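Local structure of molybdopterin synthase catalytic subunit (5MPO) at residues D20-T25 and N76-I81; V31-Q36 and A95-L100. The protein catalyses, as the large subunit of molybdopterin synthase, the transfer of two sulfur atoms from a thiocarboxylated carrier protein into precursor Z, giving the dithiolene of molybdopterin. All blocks are in the same frame, centred on the assembly; numbering follows the deposited sequence.

Contact 1 of 2, residues D20-T25 and N76-I81; sequences DVINFT and NEVRKI
Ile-22 of the strand 20-25 lies over Val-78 of the helical turn 76-81, and the two segments run roughly antiparallel (152°), with axes 9.4 Å apart at closest approach. The CA atoms of Ile-22 and Val-78 are 7.5 Å apart. No hydrogen bond links the segments; alternate strand side chains, Ile-22 and Phe-24, point at the helix and meet it with hydrocarbon. Ile-22 supplies most of the strand's share. With CG1 anti to the carbonyl carbon (chi1 -57°) and the chain extended beyond it, its CD1 reaches across to Val-78 CG1 at 3.8 Å, while CG2 also touches that methyl. The same CD1 lies 3.5 Å from Arg-79 CG, the two side chains crossing at about a right angle. Val-78 divides its methyls between two partners: CG1 takes Ile-22, and CG2 sits at the edge of the Phe-24 ring, 4.1 Å from CZ. A branched, compact valine suits this buried place close to the strand. Arg-79, at the exposed margin, lends only its aliphatic stem; its chain bends at chi3, and NH2 donates a hydrogen bond of 2.8 Å to Asn-76 OD1, one turn back. An alanine in place of Ile-22 would be likely to open a gap beside Val-78 CG1 and take from the stem of Arg-79 the CD1 it rests on. Beyond the two segments, Asp-20 forms a salt bridge with Arg-86 farther along the helix, and Val-78 also packs on Val-96 of the adjoining strand. This is the helix-on-sheet packing of an alpha/beta layer: helix 73-88 covers one face of the mixed MoaE sheet at strand 20-25, outermost within this chain.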
loop_
_atom_site.group_PDB
_atom_site.type_symbol
_atom_site.label_atom_id
_atom_site.label_comp_id
_atom_site.label_asym_id
_atom_site.label_seq_id
_atom_site.Cartn_x
_atom_site.Cartn_y
_atom_site.Cartn_z
ATOM N N ASP C 20 11.267 -12.713 -6.271
ATOM C CA ASP C 20 11.135 -12.460 -4.857
ATOM C C ASP C 20 12.474 -11.795 -4.476
ATOM O O ASP C 20 13.459 -12.462 -4.421
ATOM C CB ASP C 20 10.990 -13.775 -4.093
ATOM C CG ASP C 20 9.627 -14.451 -4.270
ATOM O OD1 ASP C 20 8.593 -13.795 -4.479
ATOM O OD2 ASP C 20 9.545 -15.675 -4.152
ATOM N N VAL C 21 12.507 -10.497 -4.224
ATOM C CA VAL C 21 13.742 -9.765 -3.917
ATOM C C VAL C 21 13.714 -9.432 -2.426
ATOM O O VAL C 21 12.855 -8.679 -1.953
ATOM C CB VAL C 21 13.794 -8.452 -4.711
ATOM C CG1 VAL C 21 15.083 -7.682 -4.449
ATOM C CG2 VAL C 21 13.607 -8.730 -6.205
ATOM N N ILE C 22 14.651 -10.012 -1.690
ATOM C CA ILE C 22 14.678 -9.953 -0.256
ATOM C C ILE C 22 16.037 -9.458 0.187
ATOM O O ILE C 22 17.059 -10.048 -0.154
ATOM C CB ILE C 22 14.467 -11.349 0.341
ATOM C CG1 ILE C 22 13.145 -11.907 -0.169
ATOM C CG2 ILE C 22 14.459 -11.261 1.883
ATOM C CD1 ILE C 22 12.867 -13.317 0.214
ATOM N N ASN C 23 16.036 -8.416 0.999
ATOM C CA ASN C 23 17.235 -7.822 1.441
ATOM C C ASN C 23 17.150 -7.264 2.834
ATOM O O ASN C 23 16.303 -6.407 3.126
ATOM C CB ASN C 23 17.602 -6.703 0.495
ATOM C CG ASN C 23 18.998 -6.188 0.740
ATOM O OD1 ASN C 23 19.737 -6.768 1.488
ATOM N ND2 ASN C 23 19.348 -5.095 0.107
ATOM N N PHE C 24 18.056 -7.749 3.680
ATOM C CA PHE C 24 18.359 -7.132 4.968
ATOM C C PHE C 24 19.640 -6.338 4.890
ATOM O O PHE C 24 20.608 -6.790 4.289
ATOM C CB PHE C 24 18.443 -8.214 6.002
ATOM C CG PHE C 24 17.121 -8.840 6.285
ATOM C CD1 PHE C 24 16.597 -9.778 5.425
ATOM C CD2 PHE C 24 16.378 -8.450 7.390
ATOM C CE1 PHE C 24 15.370 -10.370 5.682
ATOM C CE2 PHE C 24 15.151 -9.023 7.669
ATOM C CZ PHE C 24 14.635 -9.974 6.804
ATOM N N THR C 25 19.662 -5.132 5.451
ATOM C CA THR C 25 20.752 -4.197 5.124
ATOM C C THR C 25 20.844 -3.061 6.116
ATOM O O THR C 25 19.847 -2.698 6.733
ATOM C CB THR C 25 20.545 -3.646 3.723
ATOM O OG1 THR C 25 21.563 -2.716 3.422
ATOM C CG2 THR C 25 19.216 -2.901 3.608
ATOM N N ASN C 76 14.914 -16.729 5.339
ATOM C CA ASN C 76 14.147 -17.896 4.967
ATOM C C ASN C 76 12.652 -17.658 5.261
ATOM O O ASN C 76 11.777 -18.101 4.459
ATOM C CB ASN C 76 14.636 -19.152 5.669
ATOM C CG ASN C 76 14.125 -20.430 4.999
ATOM O OD1 ASN C 76 14.283 -20.600 3.786
ATOM N ND2 ASN C 76 13.509 -21.341 5.782
ATOM N N GLU C 77 12.369 -16.950 6.360
ATOM C CA GLU C 77 10.993 -16.819 6.832
ATOM C C GLU C 77 10.245 -15.874 5.913
ATOM O O GLU C 77 9.112 -16.126 5.551
ATOM C CB GLU C 77 10.870 -16.363 8.289
ATOM C CG GLU C 77 11.084 -17.447 9.334
ATOM C CD GLU C 77 10.130 -18.612 9.331
ATOM O OE1 GLU C 77 8.911 -18.432 9.526
ATOM O OE2 GLU C 77 10.626 -19.759 9.238
ATOM N N VAL C 78 10.923 -14.851 5.456
ATOM C CA VAL C 78 10.392 -14.027 4.398
ATOM C C VAL C 78 10.211 -14.818 3.072
ATOM O O VAL C 78 9.189 -14.642 2.421
ATOM C CB VAL C 78 11.238 -12.788 4.188
ATOM C CG1 VAL C 78 10.724 -11.965 2.993
ATOM C CG2 VAL C 78 11.249 -11.927 5.462
ATOM N N ARG C 79 11.119 -15.725 2.717
ATOM C CA ARG C 79 10.905 -16.555 1.537
ATOM C C ARG C 79 9.639 -17.369 1.693
ATOM O O ARG C 79 8.964 -17.644 0.722
ATOM C CB ARG C 79 12.110 -17.496 1.199
ATOM C CG ARG C 79 13.337 -16.742 0.657
ATOM C CD ARG C 79 14.518 -17.588 0.142
ATOM N NE ARG C 79 15.071 -18.441 1.214
ATOM C CZ ARG C 79 16.188 -18.220 1.937
ATOM N NH1 ARG C 79 16.978 -17.161 1.727
ATOM N NH2 ARG C 79 16.521 -19.079 2.908
ATOM N N LYS C 80 9.355 -17.833 2.893
ATOM C CA LYS C 80 8.128 -18.554 3.099
ATOM C C LYS C 80 6.901 -17.640 2.913
ATOM O O LYS C 80 5.891 -18.029 2.316
ATOM C CB LYS C 80 8.059 -19.153 4.493
ATOM C CG LYS C 80 8.797 -20.459 4.617
ATOM C CD LYS C 80 8.695 -20.879 6.047
ATOM C CE LYS C 80 9.839 -21.807 6.392
ATOM N NZ LYS C 80 9.844 -21.922 7.890
ATOM N N ILE C 81 6.989 -16.437 3.446
ATOM C CA ILE C 81 5.929 -15.488 3.187
ATOM C C ILE C 81 5.695 -15.243 1.681
ATOM O O ILE C 81 4.518 -15.192 1.208
ATOM C CB ILE C 81 6.211 -14.204 3.948
ATOM C CG1 ILE C 81 5.942 -14.458 5.425
ATOM C CG2 ILE C 81 5.410 -13.014 3.387
ATOM C CD1 ILE C 81 6.498 -13.319 6.248
#

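Contact 2 of 2, residues V31-Q36 and A95-L100; sequences VDEVSQ and AVFHRL
Val-34 meets both Ala-95 and Phe-97, directing its two methyls at the strand. CG1 stands anti to the backbone N and touches Ala-95 CB at 3.7 Å; the other methyl, CG2, lies over one face of the Phe-97 ring in a CH-pi contact, 4.0 Å from the ring centroid and 17° off its normal. It sits somewhat toward the rim, closest to CG. The phenyl group is brought under this methyl by a chi1 of -85°, which sets CG beside its own backbone N. Ala-95 suits its place because a single methyl lets the helix come near: the CA atoms of Val-34 and Ala-95 are only 6.7 Å apart. Glu-33 starts off to the side of the strand, but its extended chain carries OE1 to 3.9 Å from Phe-97 CE2, the carboxylate and ring planes being 68° apart. Its acidic group can thus stay at the exposed margin while the apolar trio is buried. Helix 31-38 packs on one face of the mixed sheet, roughly antiparallel to strand 91-99: Leu-37 and Val-38 continue the cover over Phe-97 and Ala-95, Val-34 also reaches Ile-111 and Ala-113 of strand 108-116, and Val-31 packs on Val-31 of the second subunit.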
loop_
_atom_site.group_PDB
_atom_site.type_symbol
_atom_site.label_atom_id
_atom_site.label_comp_id
_atom_site.label_asym_id
_atom_site.label_seq_id
_atom_site.Cartn_x
_atom_site.Cartn_y
_atom_site.Cartn_z
ATOM N N VAL C 31 12.360 4.129 -1.366
ATOM C CA VAL C 31 11.063 3.724 -1.871
ATOM C C VAL C 31 11.153 3.623 -3.382
ATOM O O VAL C 31 10.614 2.697 -3.970
ATOM C CB VAL C 31 9.914 4.698 -1.499
ATOM C CG1 VAL C 31 8.576 4.140 -1.949
ATOM C CG2 VAL C 31 9.822 4.933 0.001
ATOM N N ASP C 32 11.859 4.547 -4.010
ATOM C CA ASP C 32 11.968 4.557 -5.456
ATOM C C ASP C 32 12.726 3.369 -5.984
ATOM O O ASP C 32 12.280 2.725 -6.918
ATOM C CB ASP C 32 12.632 5.845 -5.956
ATOM C CG ASP C 32 12.233 6.172 -7.385
ATOM O OD1 ASP C 32 11.101 6.755 -7.581
ATOM O OD2 ASP C 32 13.052 5.791 -8.276
ATOM N N GLU C 33 13.872 3.090 -5.378
ATOM C CA GLU C 33 14.644 1.882 -5.661
ATOM C C GLU C 33 13.716 0.671 -5.614
ATOM O O GLU C 33 13.643 -0.077 -6.601
ATOM C CB GLU C 33 15.767 1.728 -4.636
ATOM C CG GLU C 33 16.611 0.441 -4.694
ATOM C CD GLU C 33 17.247 -0.020 -3.346
ATOM O OE1 GLU C 33 18.143 -0.877 -3.485
ATOM O OE2 GLU C 33 16.872 0.397 -2.171
ATOM N N VAL C 34 12.988 0.503 -4.490
ATOM C CA VAL C 34 12.271 -0.755 -4.225
ATOM C C VAL C 34 11.052 -0.864 -5.130
ATOM O O VAL C 34 10.727 -1.948 -5.591
ATOM C CB VAL C 34 11.796 -0.862 -2.762
ATOM C CG1 VAL C 34 10.882 -2.072 -2.539
ATOM C CG2 VAL C 34 12.959 -0.929 -1.835
ATOM N N SER C 35 10.382 0.257 -5.373
ATOM C CA SER C 35 9.229 0.272 -6.229
ATOM C C SER C 35 9.677 -0.125 -7.636
ATOM O O SER C 35 8.963 -0.868 -8.285
ATOM C CB SER C 35 8.471 1.614 -6.150
ATOM O OG SER C 35 9.306 2.662 -6.527
ATOM N N GLN C 36 10.885 0.266 -8.059
ATOM C CA GLN C 36 11.425 -0.122 -9.402
ATOM C C GLN C 36 11.730 -1.596 -9.526
ATOM O O GLN C 36 11.696 -2.152 -10.607
ATOM C CB GLN C 36 12.683 0.679 -9.784
ATOM N N ALA C 95 9.049 -7.508 -3.261
ATOM C CA ALA C 95 10.285 -7.002 -2.751
ATOM C C ALA C 95 10.056 -6.778 -1.276
ATOM O O ALA C 95 9.016 -6.244 -0.908
ATOM C CB ALA C 95 10.644 -5.709 -3.417
ATOM N N VAL C 96 10.988 -7.241 -0.438
ATOM C CA VAL C 96 10.954 -6.987 1.021
ATOM C C VAL C 96 12.309 -6.536 1.507
ATOM O O VAL C 96 13.258 -7.301 1.474
ATOM C CB VAL C 96 10.566 -8.199 1.849
ATOM C CG1 VAL C 96 10.614 -7.830 3.343
ATOM C CG2 VAL C 96 9.201 -8.752 1.411
ATOM N N PHE C 97 12.377 -5.284 1.946
ATOM C CA PHE C 97 13.623 -4.665 2.323
ATOM C C PHE C 97 13.514 -4.286 3.752
ATOM O O PHE C 97 12.617 -3.519 4.110
ATOM C CB PHE C 97 13.898 -3.452 1.466
ATOM C CG PHE C 97 14.562 -3.779 0.180
ATOM C CD1 PHE C 97 13.924 -4.549 -0.746
ATOM C CD2 PHE C 97 15.832 -3.349 -0.086
ATOM C CE1 PHE C 97 14.534 -4.892 -1.954
ATOM C CE2 PHE C 97 16.465 -3.685 -1.288
ATOM C CZ PHE C 97 15.810 -4.468 -2.236
ATOM N N HIS C 98 14.372 -4.850 4.597
ATOM C CA HIS C 98 14.352 -4.477 6.013
ATOM C C HIS C 98 15.695 -3.920 6.443
ATOM O O HIS C 98 16.730 -4.477 6.138
ATOM C CB HIS C 98 13.917 -5.664 6.865
ATOM C CG HIS C 98 13.355 -5.292 8.208
ATOM N ND1 HIS C 98 14.020 -4.458 9.097
ATOM C CD2 HIS C 98 12.220 -5.673 8.835
ATOM C CE1 HIS C 98 13.329 -4.355 10.212
ATOM N NE2 HIS C 98 12.226 -5.069 10.076
ATOM N N ARG C 99 15.675 -2.784 7.122
ATOM C CA ARG C 99 16.903 -2.138 7.574
ATOM C C ARG C 99 17.279 -2.597 8.949
ATOM O O ARG C 99 16.414 -2.835 9.787
ATOM C CB ARG C 99 16.750 -0.639 7.565
ATOM C CG ARG C 99 18.030 0.104 7.878
ATOM C CD ARG C 99 17.835 1.545 7.537
ATOM N NE ARG C 99 18.820 2.339 8.226
ATOM C CZ ARG C 99 18.794 3.661 8.329
ATOM N NH1 ARG C 99 17.830 4.383 7.764
ATOM N NH2 ARG C 99 19.751 4.273 9.008
ATOM N N LEU C 100 18.577 -2.748 9.191
ATOM C CA LEU C 100 19.032 -3.258 10.480
ATOM C C LEU C 100 19.947 -2.257 11.189
ATOM O O LEU C 100 20.506 -1.402 10.551
ATOM C CB LEU C 100 19.708 -4.612 10.274
ATOM C CG LEU C 100 18.787 -5.778 9.924
ATOM C CD1 LEU C 100 19.530 -7.108 9.945
ATOM C CD2 LEU C 100 17.596 -5.854 10.878
#

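From the N terminus, strand 20-25 leads through a short connection into helix 31-38, so the first halves of both contacts come early and close together. After strands 45-52 and 60-69, helix 73-88 returns to the first strand, and contact 1 closes a loop of 50 residues. The chain then enters strand 91-99, where contact 2 closes a loop of 58. Because the segments alternate, the two loops cross. Strands 20-25 and 91-99 are parallel neighbours, joined by a probable hydrogen bond from Val-96 N to Val-21 O, 2.8 Å. Contacts 1 and 2 thus tie helices 73-88 and 31-38 to opposite faces of one sheet, their centres 11 Å apart.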